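Local coordinates for NTP_transf_2 domain-containing protein (Capnocytophaga granulosa, PDB 6WT9) that synthesises the second messenger 3',3'-c-di-GMP from two GTP molecules as the cyclic nucleotide synthase of a CBASS system that defends bacteria against phage, at residues 225-230 against 316-321; 192-197 against 210-215; 4-9 against 39-44. All blocks are in the same frame, centred on the assembly; numbering follows the deposited sequence.

Contact 1 of 3, residues 225-230 against 316-321; sequences RDFPFL and DGHEYI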
loop_
_atom_site.group_PDB
_atom_site.type_symbol
_atom_site.label_atom_id
_atom_site.label_comp_id
_atom_site.label_asym_id
_atom_site.label_seq_id
_atom_site.Cartn_x
_atom_site.Cartn_y
_atom_site.Cartn_z
ATOM N N ARG A 225 -13.738 11.310 8.254
ATOM C CA ARG A 225 -13.013 10.293 9.005
ATOM C C ARG A 225 -12.242 9.350 8.088
ATOM O O ARG A 225 -12.755 8.887 7.067
ATOM C CB ARG A 225 -13.990 9.487 9.860
ATOM C CG ARG A 225 -13.912 9.753 11.350
ATOM C CD ARG A 225 -15.131 9.168 12.046
ATOM N NE ARG A 225 -14.782 8.348 13.201
ATOM C CZ ARG A 225 -15.657 7.616 13.884
ATOM N NH1 ARG A 225 -16.933 7.601 13.523
ATOM N NH2 ARG A 225 -15.258 6.897 14.923
ATOM N N ASP A 226 -11.000 9.067 8.473
ATOM C CA ASP A 226 -10.196 8.013 7.873
ATOM C C ASP A 226 -9.666 7.119 8.984
ATOM O O ASP A 226 -9.510 7.556 10.128
ATOM C CB ASP A 226 -9.031 8.574 7.044
ATOM C CG ASP A 226 -9.491 9.231 5.758
ATOM O OD1 ASP A 226 -10.547 8.826 5.226
ATOM O OD2 ASP A 226 -8.798 10.152 5.276
ATOM N N PHE A 227 -9.395 5.861 8.643
ATOM C CA PHE A 227 -8.989 4.848 9.617
ATOM C C PHE A 227 -7.749 4.121 9.114
ATOM O O PHE A 227 -7.799 2.928 8.788
ATOM C CB PHE A 227 -10.133 3.868 9.884
ATOM C CG PHE A 227 -11.400 4.529 10.362
ATOM C CD1 PHE A 227 -12.321 5.035 9.456
ATOM C CD2 PHE A 227 -11.670 4.642 11.716
ATOM C CE1 PHE A 227 -13.487 5.640 9.894
ATOM C CE2 PHE A 227 -12.833 5.245 12.161
ATOM C CZ PHE A 227 -13.744 5.746 11.248
ATOM N N PRO A 228 -6.605 4.808 9.052
ATOM C CA PRO A 228 -5.402 4.177 8.495
ATOM C C PRO A 228 -4.759 3.181 9.446
ATOM O O PRO A 228 -4.221 2.158 9.008
ATOM C CB PRO A 228 -4.481 5.371 8.224
ATOM C CG PRO A 228 -4.867 6.368 9.263
ATOM C CD PRO A 228 -6.350 6.197 9.485
ATOM N N PHE A 229 -4.805 3.465 10.748
ATOM C CA PHE A 229 -4.162 2.584 11.716
ATOM C C PHE A 229 -4.960 1.302 11.906
ATOM O O PHE A 229 -4.381 0.223 12.077
ATOM C CB PHE A 229 -3.984 3.313 13.046
ATOM C CG PHE A 229 -3.410 4.689 12.901
ATOM C CD1 PHE A 229 -2.289 4.907 12.115
ATOM C CD2 PHE A 229 -4.002 5.769 13.531
ATOM C CE1 PHE A 229 -1.764 6.175 11.971
ATOM C CE2 PHE A 229 -3.481 7.038 13.392
ATOM C CZ PHE A 229 -2.363 7.242 12.613
ATOM N N LEU A 230 -6.292 1.404 11.883
ATOM C CA LEU A 230 -7.128 0.210 11.936
ATOM C C LEU A 230 -6.924 -0.654 10.700
ATOM O O LEU A 230 -6.872 -1.885 10.795
ATOM C CB LEU A 230 -8.598 0.608 12.079
ATOM C CG LEU A 230 -9.636 -0.515 12.010
ATOM C CD1 LEU A 230 -9.379 -1.554 13.090
ATOM C CD2 LEU A 230 -11.043 0.053 12.131
ATOM N N ASP A 316 -11.232 -1.366 7.032
ATOM C CA ASP A 316 -11.758 -0.819 8.276
ATOM C C ASP A 316 -13.269 -0.960 8.396
ATOM O O ASP A 316 -13.813 -0.723 9.480
ATOM C CB ASP A 316 -11.368 0.656 8.421
ATOM C CG ASP A 316 -11.787 1.498 7.227
ATOM O OD1 ASP A 316 -12.998 1.567 6.934
ATOM O OD2 ASP A 316 -10.904 2.107 6.591
ATOM N N GLY A 317 -13.956 -1.328 7.316
ATOM C CA GLY A 317 -15.387 -1.544 7.359
ATOM C C GLY A 317 -16.239 -0.297 7.401
ATOM O O GLY A 317 -17.444 -0.402 7.655
ATOM N N HIS A 318 -15.662 0.881 7.159
ATOM C CA HIS A 318 -16.418 2.125 7.211
ATOM C C HIS A 318 -16.810 2.657 5.839
ATOM O O HIS A 318 -17.519 3.667 5.767
ATOM C CB HIS A 318 -15.626 3.205 7.960
ATOM C CG HIS A 318 -15.507 2.956 9.432
ATOM N ND1 HIS A 318 -14.408 2.346 9.997
ATOM C CD2 HIS A 318 -16.350 3.235 10.455
ATOM C CE1 HIS A 318 -14.578 2.261 11.305
ATOM N NE2 HIS A 318 -15.750 2.791 11.608
ATOM N N GLU A 319 -16.375 2.018 4.756
ATOM C CA GLU A 319 -16.759 2.441 3.417
ATOM C C GLU A 319 -16.949 1.220 2.531
ATOM O O GLU A 319 -16.442 0.133 2.816
ATOM C CB GLU A 319 -15.724 3.389 2.792
ATOM C CG GLU A 319 -15.771 4.810 3.332
ATOM C CD GLU A 319 -15.277 5.832 2.326
ATOM O OE1 GLU A 319 -14.564 5.440 1.379
ATOM O OE2 GLU A 319 -15.612 7.026 2.477
ATOM N N TYR A 320 -17.697 1.417 1.450
ATOM C CA TYR A 320 -17.898 0.398 0.431
ATOM C C TYR A 320 -17.020 0.704 -0.775
ATOM O O TYR A 320 -16.873 1.863 -1.171
ATOM C CB TYR A 320 -19.370 0.324 0.015
ATOM C CG TYR A 320 -20.256 -0.343 1.044
ATOM C CD1 TYR A 320 -20.719 0.357 2.152
ATOM C CD2 TYR A 320 -20.627 -1.676 0.909
ATOM C CE1 TYR A 320 -21.527 -0.251 3.097
ATOM C CE2 TYR A 320 -21.437 -2.292 1.847
ATOM C CZ TYR A 320 -21.882 -1.575 2.939
ATOM O OH TYR A 320 -22.685 -2.184 3.874
ATOM N N ILE A 321 -16.440 -0.344 -1.359
ATOM C CA ILE A 321 -15.469 -0.147 -2.430
ATOM C C ILE A 321 -16.168 0.233 -3.730
ATOM O O ILE A 321 -15.742 1.154 -4.436
ATOM C CB ILE A 321 -14.598 -1.404 -2.601
ATOM C CG1 ILE A 321 -13.865 -1.719 -1.294
ATOM C CG2 ILE A 321 -13.606 -1.214 -3.737
ATOM C CD1 ILE A 321 -13.015 -0.573 -0.784
HETATM O O HOH W 1 -9.033 3.758 6.146
#
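Phe227 and His318 lie ring on ring in an offset stack, centroids 3.7 Å apart and planes only 6° from parallel. His318 ND1 sits over the middle of the Phe227 face, and the closest atoms are Phe227 CE1 and His318 CG at 3.4 Å. At the edge of the imidazole, Leu230 CD2 comes close to its plane and also meets Asp316 CB at 3.8 Å, while Asp316 CB packs against Phe227 CB. This is the tight, buried part, where the start of helix 228-241 meets the loop between helices 306-310 and 327-347. The other side is looser, for His318 itself is exposed. Between Phe227 N and the Asp316 carboxylate lies a water, a less certain link. Asp316 CG lies between its own N and carbonyl carbon (chi1 55°), which lets OD1 turn back to take His318 N at 2.8 Å in an Asx turn; Ser314 OG donates to the same oxygen. No direct hydrogen bond joins the two segments. The union of nucleotidyltransferase core and helical region thus rests here on ring stacking and aliphatic packing, with the Asx turn positioning His318 and a weak, longer bond from its ND1 to Asp316 OD1 helping to fix the ring's rotation.

Contact 2 of 3, residues 192-197 against 210-215; sequences ANWYDD and RGIQIY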
loop_
_atom_site.group_PDB
_atom_site.type_symbol
_atom_site.label_atom_id
_atom_site.label_comp_id
_atom_site.label_asym_id
_atom_site.label_seq_id
_atom_site.Cartn_x
_atom_site.Cartn_y
_atom_site.Cartn_z
ATOM N N ALA A 192 -3.255 16.320 10.589
ATOM C CA ALA A 192 -4.546 15.763 10.968
ATOM C C ALA A 192 -4.762 15.935 12.467
ATOM O O ALA A 192 -3.886 16.412 13.196
ATOM C CB ALA A 192 -4.645 14.287 10.563
ATOM N N ASN A 193 -5.955 15.548 12.921
ATOM C CA ASN A 193 -6.271 15.455 14.340
ATOM C C ASN A 193 -7.192 14.261 14.559
ATOM O O ASN A 193 -7.739 13.689 13.612
ATOM C CB ASN A 193 -6.913 16.746 14.869
ATOM C CG ASN A 193 -8.324 16.953 14.355
ATOM O OD1 ASN A 193 -8.657 16.557 13.238
ATOM N ND2 ASN A 193 -9.162 17.581 15.171
ATOM N N TRP A 194 -7.357 13.882 15.823
ATOM C CA TRP A 194 -8.199 12.746 16.173
ATOM C C TRP A 194 -9.674 13.125 16.120
ATOM O O TRP A 194 -10.061 14.232 16.503
ATOM C CB TRP A 194 -7.855 12.231 17.571
ATOM C CG TRP A 194 -6.450 11.739 17.717
ATOM C CD1 TRP A 194 -5.435 12.348 18.394
ATOM C CD2 TRP A 194 -5.903 10.533 17.172
ATOM N NE1 TRP A 194 -4.290 11.597 18.306
ATOM C CE2 TRP A 194 -4.551 10.476 17.561
ATOM C CE3 TRP A 194 -6.426 9.496 16.395
ATOM C CZ2 TRP A 194 -3.713 9.424 17.199
ATOM C CZ3 TRP A 194 -5.592 8.450 16.036
ATOM C CH2 TRP A 194 -4.252 8.422 16.439
ATOM N N TYR A 195 -10.497 12.194 15.645
ATOM C CA TYR A 195 -11.941 12.394 15.643
ATOM C C TYR A 195 -12.469 12.343 17.072
ATOM O O TYR A 195 -12.232 11.374 17.799
ATOM C CB TYR A 195 -12.617 11.331 14.778
ATOM C CG TYR A 195 -14.122 11.452 14.697
ATOM C CD1 TYR A 195 -14.723 12.328 13.802
ATOM C CD2 TYR A 195 -14.945 10.680 15.507
ATOM C CE1 TYR A 195 -16.099 12.438 13.721
ATOM C CE2 TYR A 195 -16.322 10.783 15.434
ATOM C CZ TYR A 195 -16.893 11.662 14.539
ATOM O OH TYR A 195 -18.263 11.768 14.464
ATOM N N ASP A 196 -13.190 13.395 17.478
ATOM C CA ASP A 196 -13.599 13.556 18.870
ATOM C C ASP A 196 -15.107 13.749 19.015
ATOM O O ASP A 196 -15.567 14.226 20.058
ATOM C CB ASP A 196 -12.854 14.730 19.511
ATOM C CG ASP A 196 -12.788 14.629 21.023
ATOM O OD1 ASP A 196 -13.238 13.601 21.572
ATOM O OD2 ASP A 196 -12.286 15.577 21.661
ATOM N N ASP A 197 -15.888 13.390 18.000
ATOM C CA ASP A 197 -17.338 13.531 18.081
ATOM C C ASP A 197 -17.998 12.203 18.439
ATOM O O ASP A 197 -17.382 11.342 19.066
ATOM C CB ASP A 197 -17.904 14.062 16.762
ATOM C CG ASP A 197 -17.327 15.411 16.378
ATOM O OD1 ASP A 197 -16.882 16.148 17.283
ATOM O OD2 ASP A 197 -17.323 15.734 15.172
ATOM N N ARG A 210 -11.158 5.614 16.699
ATOM C CA ARG A 210 -12.122 6.660 16.391
ATOM C C ARG A 210 -11.811 7.376 15.084
ATOM O O ARG A 210 -12.659 8.128 14.592
ATOM C CB ARG A 210 -12.194 7.667 17.541
ATOM C CG ARG A 210 -10.851 8.012 18.171
ATOM C CD ARG A 210 -11.044 8.494 19.601
ATOM N NE ARG A 210 -9.778 8.748 20.283
ATOM C CZ ARG A 210 -9.292 9.961 20.530
ATOM N NH1 ARG A 210 -8.132 10.098 21.157
ATOM N NH2 ARG A 210 -9.971 11.038 20.157
ATOM N N GLY A 211 -10.631 7.157 14.511
ATOM C CA GLY A 211 -10.285 7.720 13.226
ATOM C C GLY A 211 -9.596 9.069 13.330
ATOM O O GLY A 211 -9.528 9.702 14.385
ATOM N N ILE A 212 -9.066 9.510 12.192
ATOM C CA ILE A 212 -8.426 10.811 12.080
ATOM C C ILE A 212 -9.179 11.633 11.045
ATOM O O ILE A 212 -9.954 11.112 10.238
ATOM C CB ILE A 212 -6.933 10.707 11.707
ATOM C CG1 ILE A 212 -6.767 10.073 10.325
ATOM C CG2 ILE A 212 -6.177 9.913 12.760
ATOM C CD1 ILE A 212 -5.328 9.976 9.867
ATOM N N GLN A 213 -8.942 12.942 11.082
ATOM C CA GLN A 213 -9.540 13.881 10.143
ATOM C C GLN A 213 -8.423 14.706 9.523
ATOM O O GLN A 213 -7.722 15.438 10.230
ATOM C CB GLN A 213 -10.567 14.776 10.842
ATOM C CG GLN A 213 -11.715 13.991 11.470
ATOM C CD GLN A 213 -12.685 14.867 12.241
ATOM O OE1 GLN A 213 -13.869 14.938 11.914
ATOM N NE2 GLN A 213 -12.186 15.530 13.278
ATOM N N ILE A 214 -8.255 14.581 8.210
ATOM C CA ILE A 214 -7.155 15.228 7.507
ATOM C C ILE A 214 -7.444 16.715 7.370
ATOM O O ILE A 214 -8.563 17.118 7.033
ATOM C CB ILE A 214 -6.942 14.575 6.131
ATOM C CG1 ILE A 214 -6.775 13.061 6.281
ATOM C CG2 ILE A 214 -5.743 15.190 5.420
ATOM C CD1 ILE A 214 -5.623 12.658 7.173
ATOM N N TYR A 215 -6.433 17.539 7.630
ATOM C CA TYR A 215 -6.579 18.977 7.463
ATOM C C TYR A 215 -6.492 19.342 5.987
ATOM O O TYR A 215 -5.597 18.879 5.273
ATOM C CB TYR A 215 -5.514 19.730 8.253
ATOM C CG TYR A 215 -5.525 21.215 7.980
ATOM C CD1 TYR A 215 -6.593 22.003 8.387
ATOM C CD2 TYR A 215 -4.475 21.828 7.308
ATOM C CE1 TYR A 215 -6.615 23.362 8.136
ATOM C CE2 TYR A 215 -4.486 23.187 7.054
ATOM C CZ TYR A 215 -5.560 23.948 7.470
ATOM O OH TYR A 215 -5.582 25.301 7.222
#
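Asn193 and Gln213 form the hydrogen-bonded pair of an antiparallel strand pairing, 185-194 against 212-216, within the mixed sheet of the nucleotidyltransferase fold. The backbone bonds are Gln213 N to Asn193 O, 2.9 Å, and the longer Asn193 N to Gln213 O, 3.2 Å. The pairing continues past the strand end, where Tyr195 N gives a nearly straight bond to Gly211 O, 3.0 Å. CA-H...O contacts from Ala192 CA to Gln213 O and from Ile212 CA to Asn193 O fill in between.

Apolar contacts belong to the other pairs. Ala192 CB touches Ile214 CD1 at 3.9 Å on one face of the sheet. Trp194 lays the CE3-CZ3 side of its indole against Ile212 CG2, 3.6 Å from CZ3. Trp194 also touches Ile103 of strand 98-104.

Polar and flat groups meet around the strand end. Tyr195 CG is anti to its backbone nitrogen (chi1 -180°), which carries the ring over toward Gln213, whose extended chain brings OE1 to the ring edge beside CD1; ring and amide planes stand 82° apart. The poorly ordered Asp196 lies loosely near Arg210 as an opposite charge, without forming a salt bridge. Arg210, extended from CG to NE, brings NH1 over one face of the Trp194 indole, near CG, with the planes inclined by 32°. Its NH2 donates to Tyr195 O at 3.3 Å, coming from well above the carbonyl plane and resting against Trp194 CB.

Contact 3 of 3, residues 4-9 against 39-44; sequences KNYSAL and NDVLKY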
loop_
_atom_site.group_PDB
_atom_site.type_symbol
_atom_site.label_atom_id
_atom_site.label_comp_id
_atom_site.label_asym_id
_atom_site.label_seq_id
_atom_site.Cartn_x
_atom_site.Cartn_y
_atom_site.Cartn_z
ATOM N N LYS A 4 2.084 -12.438 -23.198
ATOM C CA LYS A 4 2.942 -11.891 -22.152
ATOM C C LYS A 4 4.356 -12.456 -22.223
ATOM O O LYS A 4 4.551 -13.664 -22.365
ATOM C CB LYS A 4 2.345 -12.165 -20.771
ATOM C CG LYS A 4 1.179 -11.266 -20.410
ATOM C CD LYS A 4 0.777 -11.453 -18.957
ATOM C CE LYS A 4 -0.308 -10.470 -18.553
ATOM N NZ LYS A 4 -0.754 -10.687 -17.150
ATOM N N ASN A 5 5.340 -11.564 -22.124
ATOM C CA ASN A 5 6.756 -11.930 -22.104
ATOM C C ASN A 5 7.189 -11.935 -20.642
ATOM O O ASN A 5 7.572 -10.907 -20.084
ATOM C CB ASN A 5 7.577 -10.954 -22.940
ATOM C CG ASN A 5 9.028 -11.380 -23.094
ATOM O OD1 ASN A 5 9.545 -12.187 -22.322
ATOM N ND2 ASN A 5 9.695 -10.828 -24.101
ATOM N N TYR A 6 7.128 -13.110 -20.015
ATOM C CA TYR A 6 7.433 -13.194 -18.591
ATOM C C TYR A 6 8.915 -12.982 -18.311
ATOM O O TYR A 6 9.276 -12.542 -17.214
ATOM C CB TYR A 6 6.957 -14.534 -18.032
ATOM C CG TYR A 6 5.452 -14.651 -18.014
ATOM C CD1 TYR A 6 4.693 -13.907 -17.122
ATOM C CD2 TYR A 6 4.789 -15.492 -18.898
ATOM C CE1 TYR A 6 3.316 -14.002 -17.101
ATOM C CE2 TYR A 6 3.410 -15.594 -18.886
ATOM C CZ TYR A 6 2.678 -14.846 -17.986
ATOM O OH TYR A 6 1.306 -14.943 -17.966
ATOM N N SER A 7 9.781 -13.278 -19.282
ATOM C CA SER A 7 11.201 -12.981 -19.121
ATOM C C SER A 7 11.435 -11.482 -18.983
ATOM O O SER A 7 12.172 -11.033 -18.097
ATOM C CB SER A 7 11.990 -13.538 -20.305
ATOM O OG SER A 7 13.340 -13.105 -20.266
ATOM N N ALA A 8 10.817 -10.689 -19.862
ATOM C CA ALA A 8 10.960 -9.240 -19.776
ATOM C C ALA A 8 10.217 -8.683 -18.568
ATOM O O ALA A 8 10.687 -7.739 -17.922
ATOM C CB ALA A 8 10.461 -8.585 -21.065
ATOM N N LEU A 9 9.052 -9.252 -18.248
ATOM C CA LEU A 9 8.312 -8.803 -17.073
ATOM C C LEU A 9 9.075 -9.112 -15.791
ATOM O O LEU A 9 9.026 -8.336 -14.829
ATOM C CB LEU A 9 6.927 -9.452 -17.049
ATOM C CG LEU A 9 5.900 -8.933 -18.058
ATOM C CD1 LEU A 9 4.694 -9.858 -18.115
ATOM C CD2 LEU A 9 5.465 -7.520 -17.705
ATOM N N ASN A 39 12.244 -21.144 -15.611
ATOM C CA ASN A 39 10.813 -21.061 -15.892
ATOM C C ASN A 39 10.356 -19.640 -15.592
ATOM O O ASN A 39 10.229 -19.261 -14.424
ATOM C CB ASN A 39 10.029 -22.080 -15.072
ATOM C CG ASN A 39 8.669 -22.374 -15.666
ATOM O OD1 ASN A 39 7.685 -21.716 -15.343
ATOM N ND2 ASN A 39 8.612 -23.361 -16.551
ATOM N N ASP A 40 10.091 -18.868 -16.647
ATOM C CA ASP A 40 9.889 -17.431 -16.489
ATOM C C ASP A 40 8.568 -17.098 -15.806
ATOM O O ASP A 40 8.493 -16.114 -15.061
ATOM C CB ASP A 40 9.969 -16.743 -17.851
ATOM C CG ASP A 40 11.330 -16.895 -18.502
ATOM O OD1 ASP A 40 12.343 -16.900 -17.772
ATOM O OD2 ASP A 40 11.388 -17.007 -19.744
ATOM N N VAL A 41 7.516 -17.886 -16.044
ATOM C CA VAL A 41 6.224 -17.544 -15.457
ATOM C C VAL A 41 6.242 -17.761 -13.949
ATOM O O VAL A 41 5.612 -17.004 -13.202
ATOM C CB VAL A 41 5.086 -18.330 -16.139
ATOM C CG1 VAL A 41 5.204 -19.816 -15.862
ATOM C CG2 VAL A 41 3.729 -17.802 -15.692
ATOM N N LEU A 42 6.974 -18.770 -13.470
ATOM C CA LEU A 42 7.088 -18.971 -12.029
ATOM C C LEU A 42 7.954 -17.899 -11.382
ATOM O O LEU A 42 7.701 -17.514 -10.235
ATOM C CB LEU A 42 7.656 -20.359 -11.726
ATOM C CG LEU A 42 6.893 -21.571 -12.262
ATOM C CD1 LEU A 42 7.540 -22.857 -11.780
ATOM C CD2 LEU A 42 5.424 -21.518 -11.861
ATOM N N LYS A 43 8.977 -17.417 -12.092
ATOM C CA LYS A 43 9.812 -16.340 -11.564
ATOM C C LYS A 43 8.997 -15.071 -11.366
ATOM O O LYS A 43 9.087 -14.415 -10.321
ATOM C CB LYS A 43 10.983 -16.064 -12.507
ATOM C CG LYS A 43 11.968 -17.200 -12.688
ATOM C CD LYS A 43 13.068 -16.774 -13.649
ATOM C CE LYS A 43 14.088 -17.871 -13.874
ATOM N NZ LYS A 43 15.171 -17.413 -14.792
ATOM N N TYR A 44 8.202 -14.704 -12.372
ATOM C CA TYR A 44 7.424 -13.474 -12.299
ATOM C C TYR A 44 6.389 -13.542 -11.185
ATOM O O TYR A 44 6.226 -12.582 -10.424
ATOM C CB TYR A 44 6.756 -13.205 -13.649
ATOM C CG TYR A 44 5.880 -11.975 -13.678
ATOM C CD1 TYR A 44 6.433 -10.703 -13.657
ATOM C CD2 TYR A 44 4.497 -12.086 -13.737
ATOM C CE1 TYR A 44 5.636 -9.576 -13.687
ATOM C CE2 TYR A 44 3.691 -10.967 -13.768
ATOM C CZ TYR A 44 4.265 -9.714 -13.744
ATOM O OH TYR A 44 3.465 -8.595 -13.774
HETATM O O HOH W 2 1.621 -8.888 -16.050
HETATM O O HOH W 3 9.641 -15.474 -21.283
#
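Tyr44 OH has two partners: it is hydrogen-bonded to OD2 of Asp259 in helix 245-259, and a water lying 2.9 Å from Tyr44 OH donates to it. The same water accepts from Lys4 NZ and thereby joins Lys4 to Tyr44, while a salt bridge with Glu339 ties Lys4 to helix 327-347. Tyr44 swings its CG to the far side of CB from the backbone N (chi1 178°), laying the ring along helix 6-17; Leu9 CB packs on Tyr44 CE1 at 3.6 Å, and Leu9 CD1 lies over one face.

Tyr6 is the other broad group. Val41 CG2 sits over the middle of its ring, 3.8 Å from the centroid and 10° off the normal, a CH-pi contact, and Lys4 CB covers the opposite face nearer the rim. The rings of Tyr6 and Tyr44 meet obliquely at 48°, Tyr6 CD1 and Tyr44 CD2 being 3.8 Å apart. The Tyr6 hydroxyl is bonded to Asn346 in the C-terminal helix 327-347.

At the other end the two helix starts come together. Asn5 caps helix 6-17 through Ala8 N to Asn5 OD1, 3.1 Å, while a second water takes Ser7 N at 3.0 Å and donates to Asp40 OD2 at 2.8 Å. Asp40 CB also touches Tyr6 CB. The first turns of helices 6-17 and 40-49 are therefore joined by aromatic and aliphatic packing with water bridges at the margins of the contact, and the Asp40 carboxylate, close to the amino end of helix 6-17, probably gains from that helix's dipole.

How the contacts relate
Contacts 1 and 2 are neighbours, their centres 12 Å apart, on strands 221-226 and 212-216 that pair in one sheet. Ile212 N probably donates to Asp226 O at 2.9 Å, so the pairing of 192-197 with 210-215 runs on into the strand whose end leads to contact 1; separately, Phe229 CE2 packs on Trp194 CH2 at 3.4 Å. Both lie near strand 98-104, which in this family probably carries part of the catalytic carboxylate motif. Contact 3 belongs to the helical region on the opposite side of the chain's centre; its nearest atoms are about 21 Å from contact 1 and about 31 Å from contact 2.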